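PDB 4CCW: carboxyl esterase NP from Bacillus subtilis, which hydrolyses carboxylic esters to an alcohol and a carboxylate, as a carboxylesterase of the alpha/beta hydrolase superfamily. Local coordinates for residues Ile151-Glu156 with Ala271-Ser276; Leu240-Val245 with Val267-Gly272. One frame throughout, in Å; residues are numbered along the deposited sequence.

Interaction 1: Ile151-Glu156 with Ala271-Ser276; sequences ILSPAE and AGHVLS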
ATOM      1  N   ILE A 151      -3.651  -1.860  -8.988  1.00 22.48           N
ATOM      2  CA  ILE A 151      -3.855  -2.552  -7.717  1.00 22.32           C
ATOM      3  C   ILE A 151      -2.907  -3.726  -7.741  1.00 21.86           C
ATOM      4  O   ILE A 151      -3.018  -4.599  -8.601  1.00 21.54           O
ATOM      5  CB  ILE A 151      -5.339  -2.966  -7.548  1.00 22.44           C
ATOM      6  CG1 ILE A 151      -6.212  -1.709  -7.407  1.00 23.29           C
ATOM      7  CG2 ILE A 151      -5.525  -3.918  -6.371  1.00 21.85           C
ATOM      8  CD1 ILE A 151      -7.710  -1.966  -7.435  1.00 23.87           C
ATOM      9  N   LEU A 152      -1.943  -3.718  -6.818  1.00 21.80           N
ATOM     10  CA  LEU A 152      -0.875  -4.711  -6.815  1.00 22.08           C
ATOM     11  C   LEU A 152      -1.035  -5.629  -5.622  1.00 21.32           C
ATOM     12  O   LEU A 152      -1.048  -5.144  -4.489  1.00 21.38           O
ATOM     13  CB  LEU A 152       0.504  -4.021  -6.739  1.00 22.99           C
ATOM     14  CG  LEU A 152       1.139  -3.358  -7.980  1.00 24.84           C
ATOM     15  CD1 LEU A 152       0.168  -2.690  -8.941  1.00 24.94           C
ATOM     16  CD2 LEU A 152       2.216  -2.362  -7.561  1.00 25.11           C
ATOM     17  N   SER A 153      -1.136  -6.942  -5.857  1.00 21.15           N
ATOM     18  CA  SER A 153      -1.151  -7.909  -4.746  1.00 20.99           C
ATOM     19  C   SER A 153      -2.063  -7.430  -3.591  1.00 20.70           C
ATOM     20  O   SER A 153      -1.618  -7.346  -2.443  1.00 20.99           O
ATOM     21  CB  SER A 153       0.266  -8.094  -4.192  1.00 21.87           C
ATOM     22  OG  SER A 153       1.170  -8.454  -5.225  1.00 22.40           O
ATOM     23  N   PRO A 154      -3.337  -7.100  -3.893  1.00 20.66           N
ATOM     24  CA  PRO A 154      -4.179  -6.469  -2.864  1.00 20.39           C
ATOM     25  C   PRO A 154      -4.442  -7.347  -1.643  1.00 19.93           C
ATOM     26  O   PRO A 154      -4.627  -8.557  -1.784  1.00 20.33           O
ATOM     27  CB  PRO A 154      -5.497  -6.225  -3.591  1.00 20.60           C
ATOM     28  CG  PRO A 154      -5.520  -7.246  -4.705  1.00 20.79           C
ATOM     29  CD  PRO A 154      -4.080  -7.317  -5.146  1.00 20.76           C
ATOM     30  N   ALA A 155      -4.520  -6.726  -0.467  1.00 19.72           N
ATOM     31  CA  ALA A 155      -4.947  -7.457   0.722  1.00 19.56           C
ATOM     32  C   ALA A 155      -6.401  -7.834   0.497  1.00 19.24           C
ATOM     33  O   ALA A 155      -7.238  -6.972   0.238  1.00 19.71           O
ATOM     34  CB  ALA A 155      -4.821  -6.604   1.970  1.00 20.13           C
ATOM     35  N   GLU A 156      -6.680  -9.126   0.569  1.00 18.79           N
ATOM     36  CA  GLU A 156      -8.005  -9.668   0.262  1.00 18.81           C
ATOM     37  C   GLU A 156      -8.578  -9.046  -1.009  1.00 19.01           C
ATOM     38  O   GLU A 156      -7.986  -9.243  -2.062  1.00 18.92           O
ATOM     39  CB  GLU A 156      -8.913  -9.618   1.507  1.00 19.29           C
ATOM     40  CG  GLU A 156      -8.449 -10.654   2.522  1.00 19.08           C
ATOM     41  CD  GLU A 156      -9.534 -11.039   3.529  1.00 19.51           C
ATOM     42  OE1 GLU A 156     -10.499 -10.277   3.719  1.00 19.89           O
ATOM     43  OE2 GLU A 156      -9.412 -12.124   4.108  1.00 19.55           O
ATOM     44  N   ALA A 271       7.926 -13.296  -9.470  1.00 30.84           N
ATOM     45  CA  ALA A 271       7.587 -12.340  -8.427  1.00 29.03           C
ATOM     46  C   ALA A 271       6.468 -12.920  -7.577  1.00 27.54           C
ATOM     47  O   ALA A 271       5.707 -13.764  -8.022  1.00 27.17           O
ATOM     48  CB  ALA A 271       7.149 -11.007  -9.032  1.00 28.29           C
ATOM     49  N   GLY A 272       6.403 -12.469  -6.342  1.00 27.35           N
ATOM     50  CA  GLY A 272       5.363 -12.911  -5.437  1.00 26.06           C
ATOM     51  C   GLY A 272       4.583 -11.705  -4.983  1.00 24.61           C
ATOM     52  O   GLY A 272       4.227 -10.837  -5.779  1.00 24.93           O
ATOM     53  N   HIS A 273       4.309 -11.667  -3.683  1.00 23.99           N
ATOM     54  CA  HIS A 273       3.511 -10.609  -3.092  1.00 23.41           C
ATOM     55  C   HIS A 273       4.092  -9.225  -3.287  1.00 23.22           C
ATOM     56  O   HIS A 273       3.391  -8.303  -3.700  1.00 22.45           O
ATOM     57  CB  HIS A 273       3.316 -10.905  -1.603  1.00 23.61           C
ATOM     58  CG  HIS A 273       2.296 -10.029  -0.932  1.00 24.26           C
ATOM     59  ND1 HIS A 273       1.005  -9.972  -1.326  1.00 23.12           N
ATOM     60  CD2 HIS A 273       2.417  -9.154   0.149  1.00 25.15           C
ATOM     61  CE1 HIS A 273       0.343  -9.100  -0.536  1.00 23.49           C
ATOM     62  NE2 HIS A 273       1.207  -8.612   0.363  1.00 24.75           N
ATOM     63  N   VAL A 274       5.362  -9.049  -2.966  1.00 23.98           N
ATOM     64  CA  VAL A 274       5.948  -7.709  -2.988  1.00 24.46           C
ATOM     65  C   VAL A 274       6.563  -7.467  -4.366  1.00 25.09           C
ATOM     66  O   VAL A 274       7.768  -7.195  -4.526  1.00 26.04           O
ATOM     67  CB  VAL A 274       6.941  -7.508  -1.819  1.00 25.95           C
ATOM     68  CG1 VAL A 274       7.208  -6.022  -1.606  1.00 26.45           C
ATOM     69  CG2 VAL A 274       6.365  -8.105  -0.535  1.00 25.49           C
ATOM     70  N   LEU A 275       5.710  -7.573  -5.382  1.00 24.41           N
ATOM     71  CA  LEU A 275       6.167  -7.620  -6.762  1.00 25.17           C
ATOM     72  C   LEU A 275       6.839  -6.329  -7.266  1.00 26.24           C
ATOM     73  O   LEU A 275       7.695  -6.368  -8.151  1.00 26.71           O
ATOM     74  CB  LEU A 275       5.024  -8.094  -7.681  1.00 25.01           C
ATOM     75  CG  LEU A 275       3.677  -7.381  -7.707  1.00 24.01           C
ATOM     76  CD1 LEU A 275       3.765  -6.136  -8.572  1.00 24.06           C
ATOM     77  CD2 LEU A 275       2.602  -8.299  -8.282  1.00 23.85           C
ATOM     78  N   SER A 276       6.461  -5.198  -6.675  1.00 25.84           N
ATOM     79  CA  SER A 276       7.072  -3.901  -6.986  1.00 27.29           C
ATOM     80  C   SER A 276       8.564  -3.837  -6.611  1.00 28.35           C
ATOM     81  O   SER A 276       9.337  -3.073  -7.212  1.00 29.81           O
ATOM     82  CB  SER A 276       6.296  -2.781  -6.274  1.00 26.47           C
ATOM     83  OG  SER A 276       6.298  -2.971  -4.866  1.00 27.48           O
TER
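Ser153 sits against the backbone of His273 and donates a hydrogen bond to it: Ser153 OG to His273 O, 2.7 Å, meeting the carbonyl at a C=O...donor angle of 128° and tilted 20° from its plane. With OG set anti to its own carbonyl carbon (chi1 -54°), the hydroxyl points at the turn centred on Val274, an inverse gamma turn in which the same His273 O also accepts a weak bond from Leu275 N. This is the tight part. Ser153 CB lies 3.5 Å from His273 ND1, while Leu275 CD2 closes on Ser153 OG at 3.4 Å. Ser153 O approaches the ring obliquely, 3.2 Å from His273 CE1.

Toward Leu152 the fit is looser. Its side chain crosses that of Leu275 at about a right angle; Leu152 CG touches Leu275 CD1 at 3.9 Å, and Leu152 CD2 only grazes Ser276 CB. His273, probably the catalytic proton acceptor, borders the pocket, its ring touching bound (2-hydroxyethoxy)acetic acid and its ND1 hydrogen-bonded to Glu244. All of this is buried: strand 146-152 runs between strands 123-128 and 236-241, with Leu152 packed on Leu128 and Leu239, and helix 275-278 brings Leu275 and Ser276 against Leu152 at the strand's end.

Interaction 2: Leu240-Val245 with Val267-Gly272; sequences LGEHEV and VIKNAG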
ATOM      1  N   LEU A 240      -0.575  -9.297 -10.125  1.00 22.26           N
ATOM      2  CA  LEU A 240      -0.407 -10.323  -9.106  1.00 22.21           C
ATOM      3  C   LEU A 240       0.889 -11.057  -9.416  1.00 23.21           C
ATOM      4  O   LEU A 240       1.339 -11.054 -10.560  1.00 23.68           O
ATOM      5  CB  LEU A 240      -1.590 -11.298  -9.140  1.00 21.60           C
ATOM      6  CG  LEU A 240      -2.969 -10.709  -8.832  1.00 21.08           C
ATOM      7  CD1 LEU A 240      -4.070 -11.422  -9.614  1.00 20.84           C
ATOM      8  CD2 LEU A 240      -3.200 -10.759  -7.315  1.00 20.29           C
ATOM      9  N   GLY A 241       1.496 -11.668  -8.403  1.00 23.50           N
ATOM     10  CA  GLY A 241       2.765 -12.394  -8.587  1.00 24.66           C
ATOM     11  C   GLY A 241       2.577 -13.902  -8.592  1.00 25.05           C
ATOM     12  O   GLY A 241       1.822 -14.433  -7.785  1.00 24.14           O
ATOM     13  N   GLU A 242       3.265 -14.606  -9.498  1.00 26.46           N
ATOM     14  CA  GLU A 242       3.129 -16.069  -9.582  1.00 27.00           C
ATOM     15  C   GLU A 242       3.435 -16.769  -8.258  1.00 26.51           C
ATOM     16  O   GLU A 242       2.834 -17.794  -7.947  1.00 26.50           O
ATOM     17  CB  GLU A 242       3.977 -16.669 -10.732  1.00 29.17           C
ATOM     18  CG  GLU A 242       5.484 -16.609 -10.530  1.00 30.99           C
ATOM     19  CD  GLU A 242       6.288 -17.433 -11.546  1.00 32.72           C
ATOM     20  OE1 GLU A 242       5.940 -18.592 -11.848  1.00 33.50           O
ATOM     21  OE2 GLU A 242       7.298 -16.921 -12.044  1.00 34.82           O
ATOM     22  N   HIS A 243       4.353 -16.191  -7.482  1.00 25.98           N
ATOM     23  CA  HIS A 243       4.774 -16.779  -6.215  1.00 26.23           C
ATOM     24  C   HIS A 243       4.001 -16.244  -5.026  1.00 24.91           C
ATOM     25  O   HIS A 243       4.405 -16.446  -3.880  1.00 25.23           O
ATOM     26  CB  HIS A 243       6.291 -16.658  -6.068  1.00 27.52           C
ATOM     27  CG  HIS A 243       7.052 -17.426  -7.130  1.00 29.27           C
ATOM     28  ND1 HIS A 243       8.032 -16.873  -7.880  1.00 30.33           N
ATOM     29  CD2 HIS A 243       6.895 -18.731  -7.587  1.00 30.24           C
ATOM     30  CE1 HIS A 243       8.505 -17.799  -8.753  1.00 31.77           C
ATOM     31  NE2 HIS A 243       7.806 -18.937  -8.566  1.00 31.72           N
ATOM     32  N   GLU A 244       2.867 -15.588  -5.291  1.00 23.77           N
ATOM     33  CA  GLU A 244       1.988 -15.073  -4.212  1.00 23.18           C
ATOM     34  C   GLU A 244       1.651 -16.143  -3.181  1.00 23.27           C
ATOM     35  O   GLU A 244       1.413 -17.293  -3.537  1.00 23.99           O
ATOM     36  CB  GLU A 244       0.699 -14.466  -4.804  1.00 22.27           C
ATOM     37  CG  GLU A 244      -0.289 -13.964  -3.753  1.00 21.48           C
ATOM     38  CD  GLU A 244       0.280 -12.833  -2.914  1.00 21.41           C
ATOM     39  OE1 GLU A 244       0.149 -11.655  -3.324  1.00 21.50           O
ATOM     40  OE2 GLU A 244       0.879 -13.144  -1.857  1.00 21.97           O
ATOM     41  N   VAL A 245       1.616 -15.755  -1.906  1.00 23.14           N
ATOM     42  CA  VAL A 245       1.353 -16.684  -0.806  1.00 23.56           C
ATOM     43  C   VAL A 245       0.109 -16.321   0.003  1.00 22.70           C
ATOM     44  O   VAL A 245      -0.386 -17.150   0.790  1.00 23.24           O
ATOM     45  CB  VAL A 245       2.539 -16.764   0.183  1.00 24.52           C
ATOM     46  CG1 VAL A 245       3.760 -17.421  -0.469  1.00 25.54           C
ATOM     47  CG2 VAL A 245       2.851 -15.378   0.752  1.00 24.53           C
ATOM     48  N   VAL A 267      -0.826 -12.182 -14.048  1.00 25.76           N
ATOM     49  CA  VAL A 267       0.041 -12.811 -13.063  1.00 25.83           C
ATOM     50  C   VAL A 267       1.450 -12.739 -13.622  1.00 27.29           C
ATOM     51  O   VAL A 267       1.732 -13.283 -14.689  1.00 28.47           O
ATOM     52  CB  VAL A 267      -0.342 -14.275 -12.795  1.00 25.91           C
ATOM     53  CG1 VAL A 267       0.686 -14.934 -11.871  1.00 26.70           C
ATOM     54  CG2 VAL A 267      -1.725 -14.359 -12.171  1.00 24.81           C
ATOM     55  N   ILE A 268       2.318 -12.054 -12.890  1.00 27.39           N
ATOM     56  CA  ILE A 268       3.677 -11.745 -13.319  1.00 29.43           C
ATOM     57  C   ILE A 268       4.660 -12.852 -12.956  1.00 30.59           C
ATOM     58  O   ILE A 268       4.569 -13.445 -11.889  1.00 28.99           O
ATOM     59  CB  ILE A 268       4.133 -10.409 -12.704  1.00 29.81           C
ATOM     60  CG1 ILE A 268       3.374  -9.266 -13.370  1.00 29.17           C
ATOM     61  CG2 ILE A 268       5.643 -10.214 -12.837  1.00 31.82           C
ATOM     62  CD1 ILE A 268       3.433  -7.972 -12.598  1.00 30.13           C
ATOM     63  N   LYS A 269       5.610 -13.106 -13.850  1.00 32.11           N
ATOM     64  CA  LYS A 269       6.613 -14.149 -13.626  1.00 34.50           C
ATOM     65  C   LYS A 269       7.668 -13.711 -12.615  1.00 34.19           C
ATOM     66  O   LYS A 269       7.969 -12.518 -12.493  1.00 34.24           O
ATOM     67  CB  LYS A 269       7.278 -14.561 -14.951  1.00 37.97           C
ATOM     68  CG  LYS A 269       6.341 -15.245 -15.942  1.00 39.79           C
ATOM     69  CD  LYS A 269       5.426 -16.263 -15.273  1.00 40.06           C
ATOM     70  CE  LYS A 269       4.808 -17.227 -16.282  1.00 42.83           C
ATOM     71  NZ  LYS A 269       3.793 -16.603 -17.188  1.00 44.67           N
ATOM     72  N   ASN A 270       8.199 -14.679 -11.874  1.00 34.49           N
ATOM     73  CA  ASN A 270       9.373 -14.460 -11.028  1.00 35.13           C
ATOM     74  C   ASN A 270       9.153 -13.369  -9.987  1.00 32.60           C
ATOM     75  O   ASN A 270      10.066 -12.601  -9.666  1.00 33.27           O
ATOM     76  CB  ASN A 270      10.610 -14.139 -11.894  1.00 37.17           C
ATOM     77  CG  ASN A 270      10.938 -15.234 -12.894  1.00 40.36           C
ATOM     78  OD1 ASN A 270      11.164 -14.966 -14.092  1.00 41.84           O
ATOM     79  ND2 ASN A 270      10.993 -16.477 -12.411  1.00 41.15           N
ATOM     80  N   ALA A 271       7.926 -13.296  -9.470  1.00 30.84           N
ATOM     81  CA  ALA A 271       7.587 -12.340  -8.427  1.00 29.03           C
ATOM     82  C   ALA A 271       6.468 -12.920  -7.577  1.00 27.54           C
ATOM     83  O   ALA A 271       5.707 -13.764  -8.022  1.00 27.17           O
ATOM     84  CB  ALA A 271       7.149 -11.007  -9.032  1.00 28.29           C
ATOM     85  N   GLY A 272       6.403 -12.469  -6.342  1.00 27.35           N
ATOM     86  CA  GLY A 272       5.363 -12.911  -5.437  1.00 26.06           C
ATOM     87  C   GLY A 272       4.583 -11.705  -4.983  1.00 24.61           C
ATOM     88  O   GLY A 272       4.227 -10.837  -5.779  1.00 24.93           O
TER
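Glu242 reaches across to the loop at Lys269 and Asn270, its carboxylate meeting the backbone there. CG lies between the backbone N and the carbonyl carbon (chi1 69°), and the chain then runs extended, which brings Glu242 OE2 to Asn270 N in a nearly straight hydrogen bond; the modelled 2.4 Å is very short, so its exact length is doubtful. The same oxygen lies 3.3 Å from Lys269 CA. Lys269 crosses the glutamate side chain at about a right angle: Lys269 CD passes by the carboxylate, and Lys269 NZ stays 6.1 Å from Glu242 OE1, too far for a salt bridge.

Glu242 also lies against His243: Glu242 CG sits 3.6 Å above the imidazole plane, over the ring centre. The histidine's CB and ring rest near Ala271 O, which accepts a hydrogen bond from His243 N at 2.8 Å. Val267, its CG1 anti to the backbone N, sets that methyl against the start of the Gly241-Glu244 turn, 3.5 Å from Glu242 N.

The strands themselves pair in parallel. Ile268 N donates to Leu240 O at 2.7 Å, and Glu242 N donates to Ile268 O. A type I turn from Gly241 to Glu244 follows, and Gly241 and Gly272 let the two chains come close, Gly241 CA facing Gly272 O. The pairing joins the two strands of a beta-alpha-beta unit with helix 249-259. The turn carries Glu244 to His273, an arrangement consistent with the acid and histidine loops of an alpha/beta hydrolase catalytic triad.

Overall arrangement
The two interactions share Ala271 and Gly272 and lie on adjoining strands of one sheet, 146-152 and 236-241, with centres about 8 Å apart. Interaction 1 is wholly buried beside the ligand pocket and relies on one hydroxyl bond plus leucine packing; interaction 2 is larger, partly exposed, and built chiefly from backbone hydrogen bonds, with polar and charged side chains on its exposed side. They join at the bond between Glu244 and His273, and where Leu275 packs on the Leu240-Gly241 peptide. Interaction 2 joins the ends of the strands that lead into the glutamate and histidine loops, whereas interaction 1 fits the histidine loop against the neighbouring strand.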